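Probable sulfate-binding lipoprotein SubI (Mycobacterium tuberculosis, PDB 6DDN) probably binds sulfate outside the cell membrane as the solute-binding component of a sulfate transport system. Local coordinates at residues K152-W157 against P163-I168. Residues are numbered along the deposited sequence; the frame is centred on the assembly and turned at random.
With SO4 (sulfate ion), chain G.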
# COMPACT_ATOMS: atom_id res chain seq x y z
N LYS A 152 24.07 -9.01 1.20
CA LYS A 152 24.76 -7.79 0.82
C LYS A 152 24.67 -6.71 1.88
O LYS A 152 25.12 -5.58 1.65
CB LYS A 152 24.23 -7.28 -0.51
CG LYS A 152 24.72 -8.11 -1.68
CD LYS A 152 23.84 -7.95 -2.90
CE LYS A 152 24.32 -8.86 -4.01
NZ LYS A 152 25.78 -8.67 -4.28
N ASN A 153 24.08 -7.02 3.04
CA ASN A 153 24.09 -6.14 4.21
C ASN A 153 23.45 -4.79 3.88
O ASN A 153 24.08 -3.73 3.96
CB ASN A 153 25.52 -5.96 4.74
CG ASN A 153 25.57 -5.25 6.07
OD1 ASN A 153 24.74 -5.49 6.94
ND2 ASN A 153 26.55 -4.37 6.23
N ILE A 154 22.18 -4.85 3.50
CA ILE A 154 21.40 -3.66 3.19
C ILE A 154 20.68 -3.22 4.46
O ILE A 154 19.88 -3.98 5.01
CB ILE A 154 20.41 -3.92 2.04
CG1 ILE A 154 21.11 -4.62 0.88
CG2 ILE A 154 19.78 -2.62 1.58
CD1 ILE A 154 22.11 -3.75 0.16
N ARG A 155 20.96 -2.00 4.91
CA ARG A 155 20.36 -1.48 6.14
C ARG A 155 19.76 -0.09 6.02
O ARG A 155 18.98 0.30 6.89
CB ARG A 155 21.39 -1.46 7.28
CG ARG A 155 22.13 -2.77 7.52
CD ARG A 155 21.34 -3.74 8.38
NE ARG A 155 21.89 -5.09 8.31
CZ ARG A 155 21.25 -6.19 8.70
NH1 ARG A 155 20.02 -6.11 9.19
NH2 ARG A 155 21.84 -7.37 8.59
N ASP A 156 20.10 0.68 4.99
CA ASP A 156 19.64 2.07 4.92
C ASP A 156 19.58 2.52 3.46
O ASP A 156 20.01 1.80 2.55
CB ASP A 156 20.52 2.98 5.78
CG ASP A 156 21.94 3.15 5.24
OD1 ASP A 156 22.73 3.84 5.91
OD2 ASP A 156 22.27 2.60 4.17
N TRP A 157 19.05 3.73 3.26
CA TRP A 157 18.83 4.21 1.90
C TRP A 157 20.13 4.41 1.14
O TRP A 157 20.16 4.22 -0.08
CB TRP A 157 18.03 5.52 1.94
CG TRP A 157 16.59 5.30 2.26
CD1 TRP A 157 15.94 5.64 3.40
CD2 TRP A 157 15.62 4.66 1.42
NE1 TRP A 157 14.62 5.27 3.34
CE2 TRP A 157 14.40 4.66 2.13
CE3 TRP A 157 15.66 4.09 0.15
CZ2 TRP A 157 13.23 4.12 1.60
CZ3 TRP A 157 14.50 3.56 -0.38
CH2 TRP A 157 13.30 3.57 0.35
N PRO A 163 27.70 0.33 -5.41
CA PRO A 163 28.00 -0.17 -6.76
C PRO A 163 27.45 -1.57 -6.97
O PRO A 163 27.71 -2.48 -6.18
CB PRO A 163 29.53 -0.15 -6.82
CG PRO A 163 29.95 0.83 -5.78
CD PRO A 163 28.92 0.76 -4.70
N GLY A 164 26.69 -1.74 -8.05
CA GLY A 164 26.19 -3.04 -8.44
C GLY A 164 24.89 -3.46 -7.81
O GLY A 164 24.37 -4.53 -8.15
N ILE A 165 24.35 -2.67 -6.89
CA ILE A 165 23.08 -3.00 -6.25
C ILE A 165 21.94 -2.62 -7.19
O ILE A 165 21.81 -1.45 -7.57
CB ILE A 165 22.94 -2.29 -4.89
CG1 ILE A 165 23.95 -2.85 -3.89
CG2 ILE A 165 21.52 -2.44 -4.35
CD1 ILE A 165 23.82 -4.34 -3.66
N GLU A 166 21.13 -3.60 -7.57
CA GLU A 166 19.94 -3.35 -8.37
C GLU A 166 18.73 -3.31 -7.46
O GLU A 166 18.50 -4.23 -6.68
CB GLU A 166 19.74 -4.41 -9.45
CG GLU A 166 18.44 -4.18 -10.23
CD GLU A 166 18.07 -5.32 -11.15
OE1 GLU A 166 18.75 -6.37 -11.12
OE2 GLU A 166 17.10 -5.16 -11.91
N VAL A 167 17.95 -2.24 -7.58
CA VAL A 167 16.74 -2.05 -6.80
C VAL A 167 15.55 -2.46 -7.66
O VAL A 167 15.45 -2.07 -8.83
CB VAL A 167 16.60 -0.59 -6.34
CG1 VAL A 167 15.21 -0.34 -5.77
CG2 VAL A 167 17.68 -0.26 -5.32
N ILE A 168 14.66 -3.27 -7.08
CA ILE A 168 13.41 -3.64 -7.72
C ILE A 168 12.31 -2.77 -7.14
O ILE A 168 12.07 -2.80 -5.92
CB ILE A 168 13.10 -5.13 -7.53
CG1 ILE A 168 14.28 -5.99 -8.01
CG2 ILE A 168 11.83 -5.52 -8.27
CD1 ILE A 168 14.67 -5.72 -9.44
S SO4 G . 18.07 6.42 6.29
O1 SO4 G . 16.63 6.41 6.08
O2 SO4 G . 18.65 5.28 5.61
O3 SO4 G . 18.64 7.65 5.76
O4 SO4 G . 18.33 6.34 7.73
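Lys152 and Ile165 bring the loop 152-157 closest to the segment 163-168, with their CA atoms 8.7 Å apart. The second segment ends in the short strand 167-168. Side chains alone bridge the gap, and Ile165 takes part in both close contacts. Its CD1 lies 3.7 Å from Lys152 CD, where the two side chains pass each other in opposite directions. CG1 of Ile165 is anti to the carbonyl carbon (chi1 -68°), which carries CD1 toward the loop. The same methyl meets Ile154 CD1 at 4.2 Å, methyl to methyl.

Further along the loop, Trp157 N donates a nearly straight hydrogen bond to O2 of a sulfate ion, 2.8 Å long. Gln257 N is also hydrogen-bonded to this ion, which probably came from the crystallisation liquor. Within the loop, Arg155 NE gives Asn153 OD1 a nearly straight hydrogen bond of 3.2 Å, with the oxygen in the guanidinium plane. Strand 167-168 pairs in parallel with strand 232-236, and the contact lays the loop against the residues that lead into it.

The two isoleucines are buried while Lys152 is exposed. The contact is small, burying 106 Å² in all, and is made by carbon atoms, with the charged NZ of Lys152 hydrogen-bonded beyond the two segments.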